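Local coordinates for protein putative alpha-galactosidase/melibiase (Bacteroides fragilis, PDB 4OGZ) that probably hydrolyses terminal, non-reducing alpha-D-galactose residues from alpha-D-galactosides such as galactose oligosaccharides, galactomannans and galactolipids, at residues L114-E117 against L118-T122; D124-E128 against N129-D133; E202-D205 against A206-F209; W262-A265 against K266-G270. All coordinates share one frame; numbering follows the deposited sequence.

Contact 1. Residues L114-E117 against L118-T122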
loop_
_atom_site.group_PDB
_atom_site.type_symbol
_atom_site.label_atom_id
_atom_site.label_comp_id
_atom_site.label_asym_id
_atom_site.label_seq_id
_atom_site.Cartn_x
_atom_site.Cartn_y
_atom_site.Cartn_z
ATOM N N LEU A 114 -7.808 6.522 -18.210
ATOM C CA LEU A 114 -7.879 5.102 -17.944
ATOM C C LEU A 114 -8.283 4.313 -19.158
ATOM O O LEU A 114 -9.206 4.707 -19.860
ATOM C CB LEU A 114 -8.997 4.864 -16.969
ATOM C CG LEU A 114 -8.897 5.143 -15.501
ATOM C CD1 LEU A 114 -10.306 5.099 -14.961
ATOM C CD2 LEU A 114 -8.028 4.083 -14.878
ATOM N N THR A 115 -7.673 3.157 -19.361
ATOM C CA THR A 115 -8.158 2.189 -20.331
ATOM C C THR A 115 -7.883 0.796 -19.825
ATOM O O THR A 115 -7.116 0.616 -18.873
ATOM C CB THR A 115 -7.480 2.302 -21.712
ATOM O OG1 THR A 115 -6.080 2.058 -21.547
ATOM C CG2 THR A 115 -7.684 3.666 -22.296
ATOM N N GLU A 116 -8.605 -0.160 -20.405
ATOM C CA GLU A 116 -8.420 -1.584 -20.127
ATOM C C GLU A 116 -6.956 -1.952 -20.412
ATOM O O GLU A 116 -6.313 -2.642 -19.630
ATOM C CB GLU A 116 -9.402 -2.441 -20.958
ATOM C CG GLU A 116 -8.949 -3.895 -21.133
ATOM C CD GLU A 116 -9.679 -4.781 -22.132
ATOM O OE1 GLU A 116 -10.802 -5.255 -21.847
ATOM O OE2 GLU A 116 -9.071 -5.119 -23.182
ATOM N N GLU A 117 -6.439 -1.409 -21.526
ATOM C CA GLU A 117 -5.066 -1.596 -21.972
ATOM C C GLU A 117 -4.050 -1.174 -20.924
ATOM O O GLU A 117 -3.042 -1.831 -20.746
ATOM C CB GLU A 117 -4.812 -0.821 -23.290
ATOM C CG GLU A 117 -5.459 -1.433 -24.544
ATOM C CD GLU A 117 -6.976 -1.194 -24.693
ATOM O OE1 GLU A 117 -7.509 -0.244 -24.042
ATOM O OE2 GLU A 117 -7.634 -1.979 -25.463
ATOM N N LEU A 118 -4.298 -0.043 -20.278
ATOM C CA LEU A 118 -3.400 0.486 -19.273
ATOM C C LEU A 118 -3.323 -0.499 -18.096
ATOM O O LEU A 118 -2.236 -0.815 -17.585
ATOM C CB LEU A 118 -3.889 1.842 -18.744
ATOM C CG LEU A 118 -3.125 2.408 -17.521
ATOM C CD1 LEU A 118 -1.664 2.755 -17.844
ATOM C CD2 LEU A 118 -3.822 3.630 -16.925
ATOM N N LEU A 119 -4.491 -0.951 -17.673
ATOM C CA LEU A 119 -4.588 -1.847 -16.515
ATOM C C LEU A 119 -3.888 -3.177 -16.784
ATOM O O LEU A 119 -3.065 -3.575 -15.974
ATOM C CB LEU A 119 -6.034 -2.064 -16.085
ATOM C CG LEU A 119 -6.690 -1.028 -15.157
ATOM C CD1 LEU A 119 -6.365 -1.271 -13.696
ATOM C CD2 LEU A 119 -6.317 0.424 -15.451
ATOM N N LEU A 120 -4.179 -3.842 -17.898
ATOM C CA LEU A 120 -3.541 -5.122 -18.186
ATOM C C LEU A 120 -2.038 -4.913 -18.371
ATOM O O LEU A 120 -1.243 -5.662 -17.823
ATOM C CB LEU A 120 -4.127 -5.819 -19.411
ATOM C CG LEU A 120 -5.642 -5.978 -19.543
ATOM C CD1 LEU A 120 -5.959 -6.831 -20.730
ATOM C CD2 LEU A 120 -6.267 -6.588 -18.296
ATOM N N GLN A 121 -1.633 -3.861 -19.107
ATOM C CA GLN A 121 -0.192 -3.554 -19.278
ATOM C C GLN A 121 0.543 -3.257 -17.951
ATOM O O GLN A 121 1.722 -3.564 -17.806
ATOM C CB GLN A 121 0.034 -2.369 -20.232
ATOM C CG GLN A 121 -0.156 -2.642 -21.712
ATOM C CD GLN A 121 -0.300 -1.346 -22.541
ATOM O OE1 GLN A 121 -0.232 -0.243 -22.019
ATOM N NE2 GLN A 121 -0.536 -1.498 -23.818
ATOM N N THR A 122 -0.164 -2.676 -16.996
ATOM C CA THR A 122 0.399 -2.361 -15.704
ATOM C C THR A 122 0.615 -3.660 -14.914
ATOM O O THR A 122 1.655 -3.867 -14.327
ATOM C CB THR A 122 -0.522 -1.372 -14.953
ATOM O OG1 THR A 122 -0.408 -0.092 -15.610
ATOM C CG2 THR A 122 -0.144 -1.247 -13.471
#
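Leu119 leans back over the start of its own helix to reach Leu114 and Thr115, and its side chain can be followed atom by atom. CB sits 3.6 Å from Glu116 O. CG is set anti to its own carbonyl carbon (chi1 -84°), and from there CD2 runs back along the backbone to lie 3.5 Å from Thr115 O. The same methyl meets CD2 of Leu114 at 4.1 Å, the two leucines slanting past one another; this is an apolar touch between the helix and the residue just ahead of its N-cap.

Thr115 is that N-cap. Its OG1 occupies the place between backbone N and carbonyl carbon (chi1 61°), which aims it at Leu118 N, and it accepts the capping bond at 3.0 Å. Leu118 CB rests 3.6 Å from the same OG1, the two side chains crossing nearly perpendicularly. The first regular turns follow: Leu119 N donates to Thr115 O, and Leu120 N to Glu116 O at 3.0 Å with an almost straight N-H...O angle of 173°. Further on, Leu118 O is gripped twice, by Thr122 N and by Thr122 OG1, the hydroxyl at 2.8 Å; the two donors come from opposite faces of the carbonyl plane.

The Glu116 carboxylate forms a salt bridge with Arg165. Its neighbours Leu119 and Leu120 pack on Val170 and Tyr173 of helix 166-176, while Leu118 and Thr122 rest on Trp104 of barrel strand 102-105, so helix 116-128 is wedged between that helix and the strand.

Contact 2. Residues D124-E128 against N129-D133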
loop_
_atom_site.group_PDB
_atom_site.type_symbol
_atom_site.label_atom_id
_atom_site.label_comp_id
_atom_site.label_asym_id
_atom_site.label_seq_id
_atom_site.Cartn_x
_atom_site.Cartn_y
_atom_site.Cartn_z
ATOM N N ASP A 124 1.102 -6.607 -16.306
ATOM C CA ASP A 124 2.195 -7.303 -16.991
ATOM C C ASP A 124 3.539 -6.715 -16.580
ATOM O O ASP A 124 4.528 -7.423 -16.462
ATOM C CB ASP A 124 2.067 -7.195 -18.539
ATOM C CG ASP A 124 0.823 -7.936 -19.121
ATOM O OD1 ASP A 124 0.236 -8.846 -18.471
ATOM O OD2 ASP A 124 0.453 -7.608 -20.255
ATOM N N ALA A 125 3.603 -5.394 -16.446
ATOM C CA ALA A 125 4.847 -4.764 -16.080
ATOM C C ALA A 125 5.259 -5.224 -14.688
ATOM O O ALA A 125 6.409 -5.566 -14.450
ATOM C CB ALA A 125 4.714 -3.259 -16.139
HETATM N N MSE A 126 4.297 -5.271 -13.781
HETATM C CA MSE A 126 4.560 -5.617 -12.380
HETATM C C MSE A 126 4.967 -7.062 -12.256
HETATM O O MSE A 126 5.793 -7.419 -11.393
HETATM C CB MSE A 126 3.310 -5.294 -11.570
HETATM C CG MSE A 126 3.271 -3.819 -11.173
HETATM SE SE MSE A 126 1.462 -3.259 -10.579
HETATM C CE MSE A 126 1.379 -4.325 -8.941
ATOM N N VAL A 127 4.395 -7.922 -13.090
ATOM C CA VAL A 127 4.858 -9.310 -13.178
ATOM C C VAL A 127 6.335 -9.368 -13.547
ATOM O O VAL A 127 7.107 -10.096 -12.942
ATOM C CB VAL A 127 4.020 -10.086 -14.204
ATOM C CG1 VAL A 127 4.720 -11.364 -14.640
ATOM C CG2 VAL A 127 2.657 -10.384 -13.610
ATOM N N GLU A 128 6.728 -8.573 -14.533
ATOM C CA GLU A 128 8.003 -8.703 -15.174
ATOM C C GLU A 128 9.089 -7.824 -14.568
ATOM O O GLU A 128 10.259 -8.080 -14.799
ATOM C CB GLU A 128 7.858 -8.334 -16.670
ATOM C CG GLU A 128 7.048 -9.335 -17.497
ATOM C CD GLU A 128 6.539 -8.766 -18.811
ATOM O OE1 GLU A 128 7.165 -7.814 -19.347
ATOM O OE2 GLU A 128 5.496 -9.262 -19.300
ATOM N N ASN A 129 8.730 -6.810 -13.778
ATOM C CA ASN A 129 9.725 -5.817 -13.373
ATOM C C ASN A 129 10.202 -5.943 -11.950
ATOM O O ASN A 129 10.971 -5.100 -11.516
ATOM C CB ASN A 129 9.217 -4.380 -13.626
ATOM C CG ASN A 129 8.076 -3.969 -12.701
ATOM O OD1 ASN A 129 7.791 -4.609 -11.696
ATOM N ND2 ASN A 129 7.410 -2.883 -13.057
ATOM N N GLY A 130 9.737 -6.974 -11.214
ATOM C CA GLY A 130 10.136 -7.119 -9.848
ATOM C C GLY A 130 9.112 -6.766 -8.793
ATOM O O GLY A 130 9.188 -7.298 -7.678
HETATM N N MSE A 131 8.140 -5.908 -9.115
HETATM C CA MSE A 131 7.217 -5.376 -8.080
HETATM C C MSE A 131 6.324 -6.460 -7.518
HETATM O O MSE A 131 6.122 -6.517 -6.292
HETATM C CB MSE A 131 6.370 -4.198 -8.581
HETATM C CG MSE A 131 7.290 -3.006 -8.921
HETATM SE SE MSE A 131 6.191 -1.565 -9.670
HETATM C CE MSE A 131 4.844 -1.325 -8.252
ATOM N N ARG A 132 5.793 -7.339 -8.371
ATOM C CA ARG A 132 4.963 -8.434 -7.854
ATOM C C ARG A 132 5.738 -9.302 -6.885
ATOM O O ARG A 132 5.190 -9.821 -5.884
ATOM C CB ARG A 132 4.399 -9.303 -8.980
ATOM C CG ARG A 132 3.373 -10.320 -8.526
ATOM C CD ARG A 132 2.730 -11.081 -9.656
ATOM N NE ARG A 132 3.660 -12.023 -10.277
ATOM C CZ ARG A 132 3.318 -13.157 -10.873
ATOM N NH1 ARG A 132 2.053 -13.536 -10.964
ATOM N NH2 ARG A 132 4.252 -13.900 -11.403
ATOM N N ASP A 133 7.019 -9.478 -7.158
ATOM C CA ASP A 133 7.828 -10.343 -6.271
ATOM C C ASP A 133 8.317 -9.665 -4.992
ATOM O O ASP A 133 8.899 -10.326 -4.123
ATOM C CB ASP A 133 8.970 -10.961 -7.090
ATOM C CG ASP A 133 8.449 -11.999 -8.042
ATOM O OD1 ASP A 133 7.860 -12.975 -7.528
ATOM O OD2 ASP A 133 8.560 -11.834 -9.291
HETATM O O HOH W 1 6.329 -11.865 -11.253
HETATM O O HOH W 2 7.958 -9.239 -10.130
#
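Over one face of the Arg132 guanidinium lies Val127 CG2, 3.8 Å from NE and displaced toward the rim of the group. At the edge, in the guanidinium plane, water 1 accepts from NE at 2.8 Å. The arginine chain is extended as far as CD and then bends (chi3 71°), so that it runs beside Val127 with both side chains pointing the same way. NH1 is bonded to Arg177 O, and Tyr32 makes a cation-pi contact with the arginine.

Water 2 accepts from Asp133 N and lies 2.8 Å from Asp133 OD2. Val127 O and Asp133 OD2 are both within hydrogen-bonding distance of each water, which links the last turn of the helix to the outgoing chain. Asp133 OD1 carries a salt bridge to Arg39 and a bond to Tyr32. Met126 CG touches the selenium of Met131 at 4.0 Å, the two selenomethionines slanting across each other.

Two bonds fix the bend in the backbone: Arg132 N donates to Met126 O at 3.0 Å from above the carbonyl plane, and Met131 N to Asn129 OD1 at 2.9 Å, N-H...O 165°. The latter is an Asx turn; Gly130, with positive phi (106°), is the first residue to leave helical backbone angles as the chain passes from helix 116-128 of the TIM barrel toward strand 138-140.

Contact 3. Residues E202-D205 against A206-F209; sequences EEID and ARDF
Asp205 and Phe209 stand one turn apart on helix 202-211, the helix of a beta-alpha-beta crossover in the TIM barrel, between parallel strands 180-186 and 216-220. Phe209 N donates to Asp205 O at 2.8 Å (N-H...O 165°), and the same oxygen lies over one face of the Phe209 ring, off toward its rim, 3.1 Å from CG. With CG placed anti to its carbonyl carbon (chi1 -66°), the ring folds back along the helix until CE2 comes within 4.1 Å of Asp205 CB. Its surroundings include Leu217 of strand 216-220 and Trp145.

The rest of the turn is regular. Ala206 N, Arg207 N and Asp208 N donate to Glu202 O, Glu203 O and Ile204 O. Ala206 CB, close to Glu202 O at 3.2 Å, packs on Ala241 and Leu242 of helix 228-244. Arg207 bends at chi2 and chi3 to bring a face of its guanidinium over Glu203 O.

Two acidic ends stand near each other here. Asp205 OD2 is held by Arg150 and Ser198, and Asp208 OD2 by His155, which should ease their mutual repulsion. Water 3 bridges them, donating to Asp205 OD1 at 2.5 Å and to Asp208 OD2 at 2.8 Å.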
loop_
_atom_site.group_PDB
_atom_site.type_symbol
_atom_site.label_atom_id
_atom_site.label_comp_id
_atom_site.label_asym_id
_atom_site.label_seq_id
_atom_site.Cartn_x
_atom_site.Cartn_y
_atom_site.Cartn_z
ATOM N N GLU A 202 -25.850 2.060 -2.257
ATOM C CA GLU A 202 -24.671 1.368 -1.793
ATOM C C GLU A 202 -24.792 -0.143 -1.969
ATOM O O GLU A 202 -23.799 -0.822 -2.279
ATOM C CB GLU A 202 -24.391 1.729 -0.322
ATOM C CG GLU A 202 -24.103 3.213 -0.074
ATOM C CD GLU A 202 -25.327 4.074 0.197
ATOM O OE1 GLU A 202 -26.491 3.597 -0.003
ATOM O OE2 GLU A 202 -25.126 5.266 0.563
ATOM N N GLU A 203 -25.985 -0.687 -1.747
ATOM C CA GLU A 203 -26.153 -2.138 -1.724
ATOM C C GLU A 203 -26.072 -2.628 -3.136
ATOM O O GLU A 203 -25.410 -3.615 -3.406
ATOM C CB GLU A 203 -27.491 -2.591 -1.122
ATOM C CG GLU A 203 -27.596 -2.515 0.384
ATOM C CD GLU A 203 -27.739 -1.084 0.903
ATOM O OE1 GLU A 203 -28.046 -0.162 0.100
ATOM O OE2 GLU A 203 -27.527 -0.884 2.122
ATOM N N ILE A 204 -26.751 -1.931 -4.037
ATOM C CA ILE A 204 -26.732 -2.326 -5.441
ATOM C C ILE A 204 -25.329 -2.141 -6.061
ATOM O O ILE A 204 -24.865 -3.025 -6.774
ATOM C CB ILE A 204 -27.849 -1.664 -6.265
ATOM C CG1 ILE A 204 -28.093 -2.447 -7.573
ATOM C CG2 ILE A 204 -27.531 -0.230 -6.563
ATOM C CD1 ILE A 204 -29.305 -3.371 -7.545
ATOM N N ASP A 205 -24.609 -1.069 -5.719
ATOM C CA ASP A 205 -23.241 -0.926 -6.234
ATOM C C ASP A 205 -22.272 -1.977 -5.630
ATOM O O ASP A 205 -21.470 -2.562 -6.328
ATOM C CB ASP A 205 -22.736 0.490 -6.018
ATOM C CG ASP A 205 -23.490 1.531 -6.840
ATOM O OD1 ASP A 205 -24.385 1.200 -7.644
ATOM O OD2 ASP A 205 -23.209 2.723 -6.659
ATOM N N ALA A 206 -22.385 -2.253 -4.331
ATOM C CA ALA A 206 -21.518 -3.233 -3.711
ATOM C C ALA A 206 -21.734 -4.617 -4.310
ATOM O O ALA A 206 -20.792 -5.371 -4.506
ATOM C CB ALA A 206 -21.754 -3.272 -2.215
ATOM N N ARG A 207 -22.986 -4.952 -4.594
ATOM C CA ARG A 207 -23.307 -6.224 -5.248
ATOM C C ARG A 207 -22.673 -6.282 -6.633
ATOM O O ARG A 207 -22.066 -7.277 -6.994
ATOM C CB ARG A 207 -24.829 -6.427 -5.352
ATOM C CG ARG A 207 -25.298 -7.489 -6.355
ATOM C CD ARG A 207 -26.452 -8.369 -5.858
ATOM N NE ARG A 207 -27.698 -7.639 -5.685
ATOM C CZ ARG A 207 -28.147 -7.130 -4.534
ATOM N NH1 ARG A 207 -27.462 -7.255 -3.401
ATOM N NH2 ARG A 207 -29.304 -6.478 -4.518
ATOM N N ASP A 208 -22.806 -5.213 -7.400
ATOM C CA ASP A 208 -22.180 -5.162 -8.700
ATOM C C ASP A 208 -20.668 -5.352 -8.561
ATOM O O ASP A 208 -20.078 -6.172 -9.239
ATOM C CB ASP A 208 -22.513 -3.837 -9.406
ATOM C CG ASP A 208 -23.914 -3.838 -10.020
ATOM O OD1 ASP A 208 -24.587 -4.890 -9.931
ATOM O OD2 ASP A 208 -24.329 -2.806 -10.626
ATOM N N PHE A 209 -20.051 -4.613 -7.644
ATOM C CA PHE A 209 -18.585 -4.649 -7.446
ATOM C C PHE A 209 -18.127 -6.049 -7.165
ATOM O O PHE A 209 -17.196 -6.552 -7.806
ATOM C CB PHE A 209 -18.153 -3.687 -6.313
ATOM C CG PHE A 209 -18.375 -2.212 -6.616
ATOM C CD1 PHE A 209 -18.444 -1.733 -7.922
ATOM C CD2 PHE A 209 -18.498 -1.295 -5.567
ATOM C CE1 PHE A 209 -18.621 -0.383 -8.178
ATOM C CE2 PHE A 209 -18.687 0.043 -5.805
ATOM C CZ PHE A 209 -18.766 0.513 -7.120
HETATM O O HOH W 3 -24.787 -0.142 -9.733
#

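Contact 4. Residues W262-A265 against K266-G270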
loop_
_atom_site.group_PDB
_atom_site.type_symbol
_atom_site.label_atom_id
_atom_site.label_comp_id
_atom_site.label_asym_id
_atom_site.label_seq_id
_atom_site.Cartn_x
_atom_site.Cartn_y
_atom_site.Cartn_z
ATOM N N TRP A 262 -9.378 8.518 11.647
ATOM C CA TRP A 262 -8.623 7.541 12.487
ATOM C C TRP A 262 -9.407 7.122 13.731
ATOM O O TRP A 262 -9.238 6.020 14.235
ATOM C CB TRP A 262 -7.227 8.085 12.869
ATOM C CG TRP A 262 -7.174 9.532 13.301
ATOM C CD1 TRP A 262 -7.259 9.995 14.556
ATOM C CD2 TRP A 262 -7.071 10.699 12.452
ATOM N NE1 TRP A 262 -7.201 11.383 14.570
ATOM C CE2 TRP A 262 -7.093 11.834 13.289
ATOM C CE3 TRP A 262 -6.960 10.889 11.069
ATOM C CZ2 TRP A 262 -6.989 13.142 12.798
ATOM C CZ3 TRP A 262 -6.866 12.202 10.576
ATOM C CH2 TRP A 262 -6.893 13.301 11.428
ATOM N N LYS A 263 -10.270 7.984 14.235
ATOM C CA LYS A 263 -11.083 7.621 15.404
ATOM C C LYS A 263 -12.288 6.743 15.094
ATOM O O LYS A 263 -12.704 5.997 15.936
ATOM C CB LYS A 263 -11.573 8.871 16.098
ATOM C CG LYS A 263 -10.435 9.628 16.750
ATOM C CD LYS A 263 -10.834 11.044 17.079
ATOM C CE LYS A 263 -9.724 11.744 17.827
ATOM N NZ LYS A 263 -10.235 13.034 18.350
ATOM N N TRP A 264 -12.882 6.870 13.911
ATOM C CA TRP A 264 -14.123 6.144 13.622
ATOM C C TRP A 264 -14.105 5.236 12.390
ATOM O O TRP A 264 -15.065 4.504 12.149
ATOM C CB TRP A 264 -15.312 7.124 13.483
ATOM C CG TRP A 264 -15.101 8.261 12.477
ATOM C CD1 TRP A 264 -14.733 9.550 12.771
ATOM C CD2 TRP A 264 -15.266 8.214 11.066
ATOM N NE1 TRP A 264 -14.642 10.297 11.625
ATOM C CE2 TRP A 264 -14.958 9.500 10.560
ATOM C CE3 TRP A 264 -15.618 7.206 10.164
ATOM C CZ2 TRP A 264 -15.001 9.795 9.210
ATOM C CZ3 TRP A 264 -15.656 7.499 8.825
ATOM C CH2 TRP A 264 -15.369 8.792 8.351
ATOM N N ALA A 265 -13.034 5.237 11.620
ATOM C CA ALA A 265 -13.039 4.455 10.370
ATOM C C ALA A 265 -13.150 2.938 10.594
ATOM O O ALA A 265 -13.903 2.269 9.905
ATOM C CB ALA A 265 -11.822 4.795 9.517
ATOM N N LYS A 266 -12.442 2.411 11.581
ATOM C CA LYS A 266 -12.495 1.017 11.879
ATOM C C LYS A 266 -13.939 0.681 12.294
ATOM O O LYS A 266 -14.476 -0.359 11.898
ATOM C CB LYS A 266 -11.456 0.661 12.979
ATOM C CG LYS A 266 -11.110 -0.838 13.169
ATOM C CD LYS A 266 -9.611 -1.085 13.447
ATOM C CE LYS A 266 -9.221 -2.560 13.629
ATOM N NZ LYS A 266 -7.772 -2.833 13.321
ATOM N N LYS A 267 -14.590 1.575 13.042
ATOM C CA LYS A 267 -15.954 1.304 13.505
ATOM C C LYS A 267 -16.965 1.173 12.369
ATOM O O LYS A 267 -17.922 0.447 12.527
ATOM C CB LYS A 267 -16.447 2.352 14.512
ATOM C CG LYS A 267 -15.664 2.320 15.809
ATOM C CD LYS A 267 -16.057 3.433 16.780
ATOM C CE LYS A 267 -15.092 3.458 17.964
ATOM N NZ LYS A 267 -15.387 4.557 18.927
ATOM N N VAL A 268 -16.757 1.837 11.233
ATOM C CA VAL A 268 -17.698 1.719 10.116
ATOM C C VAL A 268 -17.214 0.694 9.064
ATOM O O VAL A 268 -17.750 0.658 7.981
ATOM C CB VAL A 268 -17.989 3.097 9.430
ATOM C CG1 VAL A 268 -18.550 4.082 10.421
ATOM C CG2 VAL A 268 -16.753 3.683 8.770
ATOM N N GLY A 269 -16.199 -0.095 9.400
ATOM C CA GLY A 269 -15.679 -1.149 8.549
ATOM C C GLY A 269 -14.554 -0.788 7.599
ATOM O O GLY A 269 -14.275 -1.535 6.680
ATOM N N GLY A 270 -13.909 0.350 7.796
ATOM C CA GLY A 270 -12.749 0.718 6.999
ATOM C C GLY A 270 -11.491 -0.029 7.414
ATOM O O GLY A 270 -11.266 -0.265 8.592
HETATM O O HOH W 4 -10.113 4.010 12.484
HETATM O O HOH W 5 -12.284 3.669 14.258
#
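Val268 meets the edge of the Trp264 indole: CG2 lies in the plane of the ring system, 4.0 Å from CE3 and equally far from CZ3, while the two side chains slant past each other. The indole is brought there by a chi1 of 53°, which puts CG between backbone N and carbonyl carbon; its far side carries NE1, bonded to Arg259 O. The Val268 methyl CG2 takes the corresponding place on its own residue and also rests 3.4 Å from Ala265 O.

The backbone of the same turn is bonded as well. Val268 N donates to Trp264 O in the carbonyl plane at 3.3 Å, and weakly to Ala265 O. Gly270 N then reaches Ala265 O at 2.9 Å from above the carbonyl plane, while Gly269 N bonds Lys266 O at 3.0 Å. With Gly269 at a positive phi (91°), this pair of bonds makes a Schellman motif, turning the chain after helix 261-264 into strand 272-274 of the TIM barrel.

Trp264 packs on Met232 and Val268 on Tyr235 and Glu236, all of helix 228-244, while Ala265 touches Ile253 and Trp273 of two barrel strands. Lys267 is extended beyond CG and passes its CE 4.0 Å from Lys263 O, and Lys263 NZ forms a salt bridge with Glu260. Within the turn, water 4 donates to Trp262 O and accepts from Lys266 N at 3.0 Å.

Overall arrangement
All four contacts belong to the TIM-barrel domain and follow one another along the chain. Contacts 1 and 2 lie at the beginning of helix 116-128 and at its last turn, with centres about 14 Å apart. Contact 3 lies in another barrel helix, about 23 Å from contact 1 between centres. Contact 4 lies at a later, short helix and the turn after it, its centre about 20 Å from that of contact 3; helix 228-244 joins these two indirectly, packing on Ala206 in one and on Trp264 and Val268 in the other. Contacts 2 and 4, about 32 Å apart between centres, lie on opposite sides of the chain's centre. The side chains of Glu116 and Asp208 each lie about 8 Å from a bound PEG.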